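Local atomic coordinates of alginate biosynthesis protein AlgX (Pseudomonas aeruginosa, PDB entry 4KNC), a protein that helps O-acetylate the exopolysaccharide alginate and protects the polymer from degradation as it crosses the periplasm. Residues P19-D24 against A200-N205; H37-Q42 against F47-D52; Q410-L415 against A431-A436. One frame throughout, in Å; residues are numbered along the deposited sequence.

Contact 1. Residues P19-D24 against A200-N205; sequences PAAAYD and AQLCGN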
ATOM      1  N   PRO A  19      -5.985  31.433  14.161  1.00 56.47           N
ATOM      2  CA  PRO A  19      -4.644  31.337  14.757  1.00 54.95           C
ATOM      3  C   PRO A  19      -4.321  29.961  15.357  1.00 50.02           C
ATOM      4  O   PRO A  19      -3.175  29.520  15.274  1.00 50.11           O
ATOM      5  CB  PRO A  19      -4.691  32.372  15.886  1.00 59.99           C
ATOM      6  CG  PRO A  19      -5.749  33.332  15.494  1.00 60.44           C
ATOM      7  CD  PRO A  19      -6.758  32.562  14.716  1.00 61.88           C
ATOM      8  N   ALA A  20      -5.320  29.302  15.948  1.00 43.62           N
ATOM      9  CA  ALA A  20      -5.115  28.012  16.610  1.00 43.94           C
ATOM     10  C   ALA A  20      -4.577  26.975  15.638  1.00 52.13           C
ATOM     11  O   ALA A  20      -3.872  26.043  16.033  1.00 56.57           O
ATOM     12  CB  ALA A  20      -6.411  27.516  17.220  1.00 34.01           C
ATOM     13  N   ALA A  21      -4.909  27.153  14.363  1.00 48.59           N
ATOM     14  CA  ALA A  21      -4.520  26.211  13.324  1.00 36.94           C
ATOM     15  C   ALA A  21      -3.016  26.158  13.118  1.00 42.06           C
ATOM     16  O   ALA A  21      -2.509  25.204  12.512  1.00 45.36           O
ATOM     17  CB  ALA A  21      -5.214  26.555  12.016  1.00 40.54           C
ATOM     18  N   ALA A  22      -2.289  27.162  13.609  1.00 42.99           N
ATOM     19  CA  ALA A  22      -0.844  27.190  13.348  1.00 38.74           C
ATOM     20  C   ALA A  22       0.019  26.329  14.299  1.00 41.04           C
ATOM     21  O   ALA A  22       1.228  26.292  14.150  1.00 45.70           O
ATOM     22  CB  ALA A  22      -0.345  28.622  13.343  1.00 45.30           C
ATOM     23  N   TYR A  23      -0.586  25.656  15.280  1.00 45.37           N
ATOM     24  CA  TYR A  23       0.206  24.968  16.310  1.00 42.56           C
ATOM     25  C   TYR A  23       0.087  23.461  16.235  1.00 35.60           C
ATOM     26  O   TYR A  23      -1.009  22.922  16.329  1.00 40.28           O
ATOM     27  CB  TYR A  23      -0.183  25.455  17.715  1.00 40.78           C
ATOM     28  CG  TYR A  23      -0.195  26.955  17.792  1.00 41.26           C
ATOM     29  CD1 TYR A  23       0.941  27.687  17.475  1.00 44.96           C
ATOM     30  CD2 TYR A  23      -1.343  27.642  18.147  1.00 47.38           C
ATOM     31  CE1 TYR A  23       0.934  29.059  17.517  1.00 45.44           C
ATOM     32  CE2 TYR A  23      -1.361  29.021  18.195  1.00 46.14           C
ATOM     33  CZ  TYR A  23      -0.219  29.722  17.879  1.00 44.00           C
ATOM     34  OH  TYR A  23      -0.227  31.095  17.934  1.00 46.20           O
ATOM     35  N   ASP A  24       1.226  22.787  16.075  1.00 41.06           N
ATOM     36  CA  ASP A  24       1.234  21.331  15.917  1.00 44.31           C
ATOM     37  C   ASP A  24       0.542  20.628  17.069  1.00 45.99           C
ATOM     38  O   ASP A  24      -0.118  19.612  16.870  1.00 53.13           O
ATOM     39  CB  ASP A  24       2.656  20.791  15.755  1.00 42.31           C
ATOM     40  CG  ASP A  24       3.257  21.127  14.410  1.00 50.23           C
ATOM     41  OD1 ASP A  24       2.516  21.607  13.531  1.00 57.47           O
ATOM     42  OD2 ASP A  24       4.467  20.901  14.220  1.00 57.01           O
ATOM     43  N   ALA A 200     -12.540  23.443   8.798  1.00 36.50           N
ATOM     44  CA  ALA A 200     -13.898  23.786   9.221  1.00 38.08           C
ATOM     45  C   ALA A 200     -14.130  23.350  10.661  1.00 42.80           C
ATOM     46  O   ALA A 200     -14.726  24.076  11.452  1.00 42.78           O
ATOM     47  CB  ALA A 200     -14.933  23.140   8.303  1.00 32.54           C
ATOM     48  N   GLN A 201     -13.661  22.157  11.002  1.00 40.57           N
ATOM     49  CA  GLN A 201     -13.832  21.657  12.358  1.00 48.18           C
ATOM     50  C   GLN A 201     -13.055  22.502  13.372  1.00 51.05           C
ATOM     51  O   GLN A 201     -13.553  22.782  14.473  1.00 46.83           O
ATOM     52  CB  GLN A 201     -13.414  20.194  12.445  1.00 46.05           C
ATOM     53  CG  GLN A 201     -14.047  19.432  13.590  1.00 44.13           C
ATOM     54  CD  GLN A 201     -13.261  19.558  14.862  1.00 47.88           C
ATOM     55  OE1 GLN A 201     -12.031  19.493  14.851  1.00 45.42           O
ATOM     56  NE2 GLN A 201     -13.962  19.754  15.981  1.00 49.17           N
ATOM     57  N   LEU A 202     -11.853  22.924  12.983  1.00 42.60           N
ATOM     58  CA  LEU A 202     -10.979  23.719  13.850  1.00 45.19           C
ATOM     59  C   LEU A 202     -11.367  25.187  13.985  1.00 46.64           C
ATOM     60  O   LEU A 202     -11.190  25.782  15.041  1.00 48.22           O
ATOM     61  CB  LEU A 202      -9.545  23.705  13.318  1.00 41.39           C
ATOM     62  CG  LEU A 202      -8.695  22.444  13.444  1.00 46.01           C
ATOM     63  CD1 LEU A 202      -7.313  22.699  12.869  1.00 41.46           C
ATOM     64  CD2 LEU A 202      -8.587  22.039  14.879  1.00 48.21           C
ATOM     65  N   CYS A 203     -11.860  25.774  12.902  1.00 40.34           N
ATOM     66  CA  CYS A 203     -11.939  27.230  12.783  1.00 42.95           C
ATOM     67  C   CYS A 203     -13.322  27.711  12.381  1.00 39.83           C
ATOM     68  O   CYS A 203     -13.591  28.913  12.369  1.00 50.71           O
ATOM     69  CB  CYS A 203     -10.920  27.733  11.742  1.00 43.49           C
ATOM     70  SG  CYS A 203      -9.172  27.488  12.182  1.00 60.60           S
ATOM     71  N   GLY A 204     -14.194  26.777  12.020  1.00 40.41           N
ATOM     72  CA  GLY A 204     -15.516  27.144  11.537  1.00 44.20           C
ATOM     73  C   GLY A 204     -15.457  27.718  10.131  1.00 57.33           C
ATOM     74  O   GLY A 204     -16.433  28.287   9.639  1.00 57.20           O
ATOM     75  N   ASN A 205     -14.305  27.572   9.479  1.00 57.55           N
ATOM     76  CA  ASN A 205     -14.157  28.006   8.096  1.00 56.20           C
ATOM     77  C   ASN A 205     -15.080  27.227   7.164  1.00 51.90           C
ATOM     78  O   ASN A 205     -15.594  26.167   7.516  1.00 56.15           O
ATOM     79  CB  ASN A 205     -12.701  27.868   7.637  1.00 56.05           C
ATOM     80  CG  ASN A 205     -11.787  28.862   8.313  1.00 70.63           C
ATOM     81  OD1 ASN A 205     -12.100  29.366   9.389  1.00 88.05           O
ATOM     82  ND2 ASN A 205     -10.661  29.164   7.684  1.00 69.53           N
TER
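Cys203, the last residue of helix 194-203, turns its CB toward 19-24 and touches Ala21 with its sulfur, and its few atoms trace the contact well. CB is still too remote to touch, 5.8 Å from CB of Ala21. One bond further, SG lies anti to the carbonyl carbon of its own residue (chi1 -65°), beside the backbone N, and is the atom that reaches Ala21, 4.1 Å from its CB. SG is the tip of the chain and is bonded to Cys18 SG, in the residue immediately before Pro19. What packs on the methyl of Ala21 is therefore the flank of a disulfide, a fixed bridge that staples the start of the modelled chain to the C-terminal end of a helix some 180 residues later, within the SGNH hydrolase-like domain. Leu202 approaches the same methyl from the preceding helical position, its CD1 4.5 Å from Ala21 CB. CD1, anti to CA (chi2 -179°), is the branch that extends toward Ala21; the side chain also packs on Arg26, Tyr27 and Leu32 of the N-terminal loop. No hydrogen bond joins 19-24 to 200-205, and each keeps its own backbone shape. In the first, a 3-10 turn is closed by Ala22 N to Pro19 O at 3.0 Å, while the carbonyl of Ala21 accepts from the hydroxyl of Tyr27. In the second, Gly204 leaves the helix with positive phi (74°), its N still bonded to Ala200 O at 2.8 Å. Just past it, Asn205 ND2 bonds to Asn16 O and to the hydroxyl of Tyr207.

Contact 2. Residues H37-Q42 against F47-D52; sequences HLVQAQ and FRTTYD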
ATOM      1  N   HIS A  37       0.656  20.710  10.353  1.00 34.90           N
ATOM      2  CA  HIS A  37      -0.449  21.573  10.741  1.00 33.80           C
ATOM      3  C   HIS A  37      -0.830  22.356   9.466  1.00 39.53           C
ATOM      4  O   HIS A  37      -0.031  22.440   8.523  1.00 32.58           O
ATOM      5  CB  HIS A  37      -0.079  22.501  11.916  1.00 34.98           C
ATOM      6  CG  HIS A  37       0.854  23.622  11.560  1.00 43.37           C
ATOM      7  ND1 HIS A  37       2.186  23.626  11.921  1.00 43.32           N
ATOM      8  CD2 HIS A  37       0.641  24.789  10.902  1.00 39.39           C
ATOM      9  CE1 HIS A  37       2.757  24.733  11.483  1.00 38.15           C
ATOM     10  NE2 HIS A  37       1.842  25.456  10.860  1.00 34.74           N
ATOM     11  N   LEU A  38      -2.040  22.911   9.421  1.00 34.96           N
ATOM     12  CA  LEU A  38      -2.545  23.510   8.181  1.00 35.41           C
ATOM     13  C   LEU A  38      -2.111  24.952   8.015  1.00 35.74           C
ATOM     14  O   LEU A  38      -2.141  25.714   8.968  1.00 37.91           O
ATOM     15  CB  LEU A  38      -4.070  23.437   8.125  1.00 32.01           C
ATOM     16  CG  LEU A  38      -4.669  22.032   8.093  1.00 37.52           C
ATOM     17  CD1 LEU A  38      -6.147  22.117   8.453  1.00 32.22           C
ATOM     18  CD2 LEU A  38      -4.474  21.381   6.705  1.00 31.56           C
ATOM     19  N   VAL A  39      -1.678  25.304   6.806  1.00 39.36           N
ATOM     20  CA  VAL A  39      -1.377  26.687   6.454  1.00 40.85           C
ATOM     21  C   VAL A  39      -2.164  27.097   5.209  1.00 42.94           C
ATOM     22  O   VAL A  39      -2.418  26.284   4.319  1.00 42.65           O
ATOM     23  CB  VAL A  39       0.134  26.953   6.254  1.00 35.32           C
ATOM     24  CG1 VAL A  39       0.887  26.714   7.541  1.00 35.45           C
ATOM     25  CG2 VAL A  39       0.703  26.096   5.138  1.00 38.74           C
ATOM     26  N   GLN A  40      -2.557  28.364   5.180  1.00 37.59           N
ATOM     27  CA  GLN A  40      -3.404  28.924   4.137  1.00 41.22           C
ATOM     28  C   GLN A  40      -2.528  29.437   3.025  1.00 35.49           C
ATOM     29  O   GLN A  40      -1.731  30.351   3.227  1.00 43.64           O
ATOM     30  CB  GLN A  40      -4.219  30.100   4.707  1.00 50.29           C
ATOM     31  CG  GLN A  40      -5.117  30.809   3.701  1.00 64.47           C
ATOM     32  CD  GLN A  40      -6.378  30.017   3.362  1.00 71.63           C
ATOM     33  OE1 GLN A  40      -7.302  29.893   4.181  1.00 64.30           O
ATOM     34  NE2 GLN A  40      -6.419  29.473   2.145  1.00 71.57           N
ATOM     35  N   ALA A  41      -2.658  28.855   1.842  1.00 45.12           N
ATOM     36  CA  ALA A  41      -1.869  29.322   0.711  1.00 43.10           C
ATOM     37  C   ALA A  41      -2.721  30.204  -0.196  1.00 45.12           C
ATOM     38  O   ALA A  41      -3.702  30.800   0.249  1.00 47.59           O
ATOM     39  CB  ALA A  41      -1.282  28.155  -0.047  1.00 44.54           C
ATOM     40  N   GLN A  42      -2.356  30.299  -1.466  1.00 47.01           N
ATOM     41  CA  GLN A  42      -3.099  31.163  -2.375  1.00 52.14           C
ATOM     42  C   GLN A  42      -4.489  30.594  -2.627  1.00 55.74           C
ATOM     43  O   GLN A  42      -4.668  29.372  -2.650  1.00 54.70           O
ATOM     44  CB  GLN A  42      -2.336  31.349  -3.685  1.00 52.45           C
ATOM     45  CG  GLN A  42      -0.995  32.034  -3.515  1.00 57.91           C
ATOM     46  CD  GLN A  42      -0.300  32.288  -4.844  1.00 67.45           C
ATOM     47  OE1 GLN A  42       0.213  31.365  -5.475  1.00 68.76           O
ATOM     48  NE2 GLN A  42      -0.291  33.545  -5.279  1.00 67.19           N
ATOM     49  N   PHE A  47      -2.019  23.753   2.843  1.00 29.41           N
ATOM     50  CA  PHE A  47      -0.973  22.739   2.862  1.00 29.03           C
ATOM     51  C   PHE A  47      -0.769  22.263   4.288  1.00 36.93           C
ATOM     52  O   PHE A  47      -0.981  23.018   5.229  1.00 32.31           O
ATOM     53  CB  PHE A  47       0.342  23.308   2.341  1.00 30.33           C
ATOM     54  CG  PHE A  47       0.360  23.555   0.858  1.00 32.07           C
ATOM     55  CD1 PHE A  47      -0.307  24.643   0.314  1.00 34.81           C
ATOM     56  CD2 PHE A  47       1.057  22.696   0.002  1.00 36.58           C
ATOM     57  CE1 PHE A  47      -0.274  24.877  -1.063  1.00 43.71           C
ATOM     58  CE2 PHE A  47       1.092  22.924  -1.366  1.00 34.91           C
ATOM     59  CZ  PHE A  47       0.419  24.017  -1.898  1.00 38.91           C
ATOM     60  N   ARG A  48      -0.359  21.008   4.442  1.00 34.27           N
ATOM     61  CA  ARG A  48       0.067  20.482   5.731  1.00 30.48           C
ATOM     62  C   ARG A  48       1.579  20.600   5.825  1.00 30.30           C
ATOM     63  O   ARG A  48       2.274  20.175   4.926  1.00 35.96           O
ATOM     64  CB  ARG A  48      -0.331  19.014   5.850  1.00 30.58           C
ATOM     65  CG  ARG A  48      -1.810  18.766   5.569  1.00 35.72           C
ATOM     66  CD  ARG A  48      -2.050  17.285   5.430  1.00 35.65           C
ATOM     67  NE  ARG A  48      -1.483  16.771   4.186  1.00 35.29           N
ATOM     68  CZ  ARG A  48      -1.525  15.494   3.818  1.00 34.25           C
ATOM     69  NH1 ARG A  48      -2.085  14.596   4.609  1.00 25.79           N
ATOM     70  NH2 ARG A  48      -1.002  15.113   2.657  1.00 36.11           N
ATOM     71  N   THR A  49       2.088  21.157   6.917  1.00 34.71           N
ATOM     72  CA  THR A  49       3.520  21.396   7.037  1.00 33.75           C
ATOM     73  C   THR A  49       4.324  20.092   7.102  1.00 37.61           C
ATOM     74  O   THR A  49       5.366  19.966   6.457  1.00 39.72           O
ATOM     75  CB  THR A  49       3.824  22.239   8.286  1.00 39.74           C
ATOM     76  OG1 THR A  49       3.194  21.635   9.420  1.00 42.11           O
ATOM     77  CG2 THR A  49       3.277  23.659   8.128  1.00 32.64           C
ATOM     78  N   THR A  50       3.837  19.119   7.868  1.00 34.88           N
ATOM     79  CA  THR A  50       4.611  17.903   8.109  1.00 33.33           C
ATOM     80  C   THR A  50       4.443  16.883   6.983  1.00 35.66           C
ATOM     81  O   THR A  50       5.323  16.078   6.744  1.00 42.75           O
ATOM     82  CB  THR A  50       4.263  17.230   9.458  1.00 34.42           C
ATOM     83  OG1 THR A  50       2.961  16.643   9.386  1.00 37.83           O
ATOM     84  CG2 THR A  50       4.295  18.248  10.608  1.00 37.78           C
ATOM     85  N   TYR A  51       3.307  16.910   6.298  1.00 35.60           N
ATOM     86  CA  TYR A  51       3.084  15.966   5.213  1.00 31.34           C
ATOM     87  C   TYR A  51       3.496  16.549   3.872  1.00 35.57           C
ATOM     88  O   TYR A  51       4.122  15.867   3.073  1.00 37.60           O
ATOM     89  CB  TYR A  51       1.614  15.554   5.136  1.00 32.78           C
ATOM     90  CG  TYR A  51       1.149  14.685   6.273  1.00 42.23           C
ATOM     91  CD1 TYR A  51       0.831  15.236   7.518  1.00 39.98           C
ATOM     92  CD2 TYR A  51       1.032  13.309   6.111  1.00 37.70           C
ATOM     93  CE1 TYR A  51       0.394  14.431   8.561  1.00 43.89           C
ATOM     94  CE2 TYR A  51       0.611  12.496   7.143  1.00 36.49           C
ATOM     95  CZ  TYR A  51       0.287  13.057   8.367  1.00 47.73           C
ATOM     96  OH  TYR A  51      -0.144  12.237   9.390  1.00 45.18           O
ATOM     97  N   ASP A  52       3.117  17.799   3.617  1.00 33.41           N
ATOM     98  CA  ASP A  52       3.237  18.369   2.275  1.00 34.68           C
ATOM     99  C   ASP A  52       4.522  19.135   2.090  1.00 36.37           C
ATOM    100  O   ASP A  52       5.055  19.208   0.978  1.00 32.96           O
ATOM    101  CB  ASP A  52       2.070  19.306   1.962  1.00 31.86           C
ATOM    102  CG  ASP A  52       0.732  18.617   2.045  1.00 36.22           C
ATOM    103  OD1 ASP A  52       0.662  17.369   1.906  1.00 32.70           O
ATOM    104  OD2 ASP A  52      -0.256  19.342   2.229  1.00 36.57           O
TER
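His37 and Thr49 meet through both backbone and side chain. Among the hydrogen bonds, His37 N gives its proton to Thr49 OG1 at 2.9 Å, nearly straight at 167°, and Thr49 N returns one to His37 O. Val39 and Phe47 form a reciprocal backbone pair: Val39 N to Phe47 O at 2.9 Å and Phe47 N to Val39 O at 3.0 Å. Between these lies the non-hydrogen-bonded pair Leu38 and Arg48.

In the aromatic contacts, Thr49 chi1 (52°) sets OG1 between backbone N and carbonyl carbon for the His37 N-H, while CG2, beside the N, lies over one imidazole face, 3.7 Å from the His37 ring centroid, a CH-pi contact; ND1 is hydrogen-bonded to Asp24. Phe47 instead offers a ring edge, its CE1 3.6 Å from Ala41 CB. Apolar packing adds Val39 CG2 beside Phe47 CB and, on the other face, Leu38 CD2 against Arg48 CG.

Charged groups tie the turn beyond the second strand. Arg48 grips the Asp52 carboxylate side-on with NE and NH2 (NH2 to OD1 2.9 Å), while its backbone N gives a separate hydrogen bond to OD2, which also pairs with Arg89. Tyr51 CB, 3.3 Å above the guanidinium plane of Arg48, restricts its position; NH1 bonds to Phe34 O.

Strands 38-40 and 46-48 thus make a two-stranded antiparallel beta hairpin, placing the Arg48 side chain about 8 Å from that of Asp148, a probable active-site residue.

Contact 3. Residues Q410-L415 against A431-A436; sequences QQFLSL and ASICQA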
ATOM      1  N   GLN A 410      14.777 -20.787  18.145  1.00 84.64           N
ATOM      2  CA  GLN A 410      13.920 -21.404  19.159  1.00 77.42           C
ATOM      3  C   GLN A 410      13.025 -22.515  18.617  1.00 74.22           C
ATOM      4  O   GLN A 410      12.650 -22.506  17.443  1.00 65.37           O
ATOM      5  CB  GLN A 410      13.081 -20.344  19.871  1.00 74.27           C
ATOM      6  CG  GLN A 410      13.877 -19.129  20.317  1.00 80.25           C
ATOM      7  CD  GLN A 410      15.039 -19.481  21.235  1.00 84.71           C
ATOM      8  OE1 GLN A 410      15.024 -20.508  21.916  1.00 81.31           O
ATOM      9  NE2 GLN A 410      16.052 -18.623  21.258  1.00 87.98           N
ATOM     10  N   GLN A 411      12.701 -23.476  19.481  1.00 72.45           N
ATOM     11  CA  GLN A 411      11.780 -24.554  19.126  1.00 70.52           C
ATOM     12  C   GLN A 411      10.326 -24.201  19.453  1.00 69.30           C
ATOM     13  O   GLN A 411       9.980 -23.939  20.608  1.00 70.34           O
ATOM     14  CB  GLN A 411      12.169 -25.862  19.820  1.00 66.19           C
ATOM     15  CG  GLN A 411      13.457 -26.480  19.322  1.00 71.39           C
ATOM     16  CD  GLN A 411      13.356 -26.979  17.895  1.00 75.57           C
ATOM     17  OE1 GLN A 411      12.682 -27.972  17.615  1.00 76.11           O
ATOM     18  NE2 GLN A 411      14.032 -26.291  16.980  1.00 81.13           N
ATOM     19  N   PHE A 412       9.487 -24.201  18.422  1.00 66.84           N
ATOM     20  CA  PHE A 412       8.062 -23.928  18.565  1.00 62.72           C
ATOM     21  C   PHE A 412       7.398 -24.870  19.575  1.00 68.03           C
ATOM     22  O   PHE A 412       7.600 -26.087  19.541  1.00 72.57           O
ATOM     23  CB  PHE A 412       7.374 -24.043  17.204  1.00 54.78           C
ATOM     24  CG  PHE A 412       5.884 -23.810  17.245  1.00 62.34           C
ATOM     25  CD1 PHE A 412       5.369 -22.530  17.344  1.00 60.39           C
ATOM     26  CD2 PHE A 412       5.000 -24.877  17.171  1.00 68.09           C
ATOM     27  CE1 PHE A 412       3.993 -22.314  17.382  1.00 63.84           C
ATOM     28  CE2 PHE A 412       3.630 -24.674  17.203  1.00 62.14           C
ATOM     29  CZ  PHE A 412       3.124 -23.385  17.310  1.00 62.69           C
ATOM     30  N   LEU A 413       6.622 -24.298  20.489  1.00 66.37           N
ATOM     31  CA  LEU A 413       5.816 -25.105  21.382  1.00 65.63           C
ATOM     32  C   LEU A 413       4.333 -24.895  21.122  1.00 65.93           C
ATOM     33  O   LEU A 413       3.585 -25.858  20.960  1.00 68.82           O
ATOM     34  CB  LEU A 413       6.117 -24.793  22.841  1.00 67.09           C
ATOM     35  CG  LEU A 413       5.064 -25.464  23.727  1.00 63.88           C
ATOM     36  CD1 LEU A 413       5.344 -26.968  23.863  1.00 61.65           C
ATOM     37  CD2 LEU A 413       4.973 -24.787  25.072  1.00 59.97           C
ATOM     38  N   SER A 414       3.891 -23.642  21.078  1.00 71.99           N
ATOM     39  CA  SER A 414       2.456 -23.424  20.866  1.00 67.38           C
ATOM     40  C   SER A 414       2.058 -22.134  20.150  1.00 60.95           C
ATOM     41  O   SER A 414       2.800 -21.154  20.127  1.00 61.75           O
ATOM     42  CB  SER A 414       1.688 -23.538  22.191  1.00 62.11           C
ATOM     43  OG  SER A 414       1.693 -22.304  22.880  1.00 60.98           O
ATOM     44  N   LEU A 415       0.869 -22.169  19.555  1.00 56.07           N
ATOM     45  CA  LEU A 415       0.220 -20.984  19.035  1.00 56.86           C
ATOM     46  C   LEU A 415      -1.141 -20.824  19.703  1.00 65.27           C
ATOM     47  O   LEU A 415      -1.942 -21.769  19.738  1.00 66.31           O
ATOM     48  CB  LEU A 415       0.041 -21.057  17.517  1.00 61.45           C
ATOM     49  CG  LEU A 415      -0.895 -19.975  16.948  1.00 61.51           C
ATOM     50  CD1 LEU A 415      -0.287 -18.589  17.089  1.00 64.02           C
ATOM     51  CD2 LEU A 415      -1.270 -20.246  15.494  1.00 59.24           C
ATOM     52  N   ALA A 431      -6.021 -23.189  12.087  1.00 73.64           N
ATOM     53  CA  ALA A 431      -4.606 -22.832  11.997  1.00 64.55           C
ATOM     54  C   ALA A 431      -3.705 -23.989  11.579  1.00 63.03           C
ATOM     55  O   ALA A 431      -3.981 -25.153  11.869  1.00 69.70           O
ATOM     56  CB  ALA A 431      -4.124 -22.222  13.299  1.00 59.83           C
ATOM     57  N   SER A 432      -2.615 -23.648  10.904  1.00 59.56           N
ATOM     58  CA  SER A 432      -1.686 -24.635  10.384  1.00 65.04           C
ATOM     59  C   SER A 432      -0.276 -24.069  10.325  1.00 60.65           C
ATOM     60  O   SER A 432      -0.081 -22.874  10.109  1.00 67.47           O
ATOM     61  CB  SER A 432      -2.126 -25.098   8.996  1.00 66.23           C
ATOM     62  OG  SER A 432      -3.352 -25.805   9.079  1.00 68.45           O
ATOM     63  N   ILE A 433       0.700 -24.945  10.517  1.00 52.13           N
ATOM     64  CA  ILE A 433       2.102 -24.555  10.562  1.00 56.38           C
ATOM     65  C   ILE A 433       2.858 -25.408   9.562  1.00 63.23           C
ATOM     66  O   ILE A 433       2.736 -26.632   9.570  1.00 66.21           O
ATOM     67  CB  ILE A 433       2.695 -24.808  11.967  1.00 66.18           C
ATOM     68  CG1 ILE A 433       2.182 -23.760  12.952  1.00 67.41           C
ATOM     69  CG2 ILE A 433       4.212 -24.768  11.940  1.00 71.82           C
ATOM     70  CD1 ILE A 433       2.756 -22.406  12.718  1.00 52.29           C
ATOM     71  N   CYS A 434       3.642 -24.767   8.705  1.00 59.32           N
ATOM     72  CA  CYS A 434       4.336 -25.489   7.648  1.00 57.41           C
ATOM     73  C   CYS A 434       5.789 -25.074   7.475  1.00 60.24           C
ATOM     74  O   CYS A 434       6.214 -23.972   7.870  1.00 60.14           O
ATOM     75  CB  CYS A 434       3.608 -25.334   6.307  1.00 55.73           C
ATOM     76  SG  CYS A 434       3.469 -23.618   5.732  1.00 62.53           S
ATOM     77  N   GLN A 435       6.538 -25.989   6.873  1.00 61.97           N
ATOM     78  CA  GLN A 435       7.894 -25.720   6.457  1.00 75.47           C
ATOM     79  C   GLN A 435       7.913 -24.594   5.419  1.00 85.11           C
ATOM     80  O   GLN A 435       6.962 -24.415   4.661  1.00 87.31           O
ATOM     81  CB  GLN A 435       8.565 -26.986   5.916  1.00 78.26           C
ATOM     82  CG  GLN A 435      10.070 -26.870   5.805  1.00 83.71           C
ATOM     83  CD  GLN A 435      10.767 -28.186   6.052  1.00 97.10           C
ATOM     84  OE1 GLN A 435      10.135 -29.241   6.068  1.00102.76           O
ATOM     85  NE2 GLN A 435      12.078 -28.134   6.256  1.00103.32           N
ATOM     86  N   ALA A 436       8.995 -23.821   5.422  1.00 91.43           N
ATOM     87  CA  ALA A 436       9.189 -22.732   4.476  1.00 85.31           C
ATOM     88  C   ALA A 436      10.255 -23.120   3.458  1.00 92.29           C
ATOM     89  O   ALA A 436      11.220 -23.805   3.800  1.00 96.61           O
ATOM     90  CB  ALA A 436       9.598 -21.470   5.216  1.00 72.75           C
TER
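The strand portions Phe412-Leu415 and Ala431-Ile433 run almost exactly antiparallel, 170° apart, yet their nearest alpha carbons, those of Leu415 and Ala431, are 8.7 Å apart, so they face each other through side chains with no hydrogen bond between them. Leu415 makes the closer touch. Its CG stands anti to the backbone N (chi1 168°), and the branch reaches across until CD2 is 4.1 Å from the methyl CB of Ala431. Phe412 reaches over more loosely, its CZ 4.5 Å from Ile433 CG1 in an oblique approach. The ring also folds back along its own strand, with Ser414 N over its centre, 3.8 Å above the plane, and Leu415 CB at its edge.

These are the two layers of a beta sandwich, the fold of the C-terminal carbohydrate-binding module. Strand 412-418 belongs to the sheet with 338-343 and 368-375, strand 428-435 to the sheet with 326-333 and 355-361. A classic bulge at Leu413 and Ser414, opposite Trp374, resets the alternation of the first strand, letting Phe412 and Leu415, three residues apart, both face the interior. On the second strand Ala431 and Ile433 do so at the regular spacing of two.

Ala431 also packs on Val341 and Val359, Ile433 on Leu342 and Ala357: Val341 and Leu342 come from strand 338-343 of the facing sheet, Val359 and Ala357 from strand 355-361 alongside. Next along, Cys434 forms a disulfide with Cys321.

Overall arrangement
Contacts 1 and 2 are neighbours in the SGNH hydrolase-like domain, their centres 12 Å apart. They touch directly: Asp24 OD1 lies 2.6 Å from His37 ND1, a probable hydrogen bond, and Ala22 O packs against His37 CE1. Helix 194-203, which ends in contact 1, also supplies Phe195, which packs on Leu38 and Arg48 of contact 2. Of the three, contact 2 comes near the probable catalytic residues, with the Arg48 side chain about 9 Å from that of His150; contacts 1 and 3 lie away from them. Contact 3 stands in the carbohydrate-binding module, its centre 51 Å from that of contact 1 and 48 Å from that of contact 2.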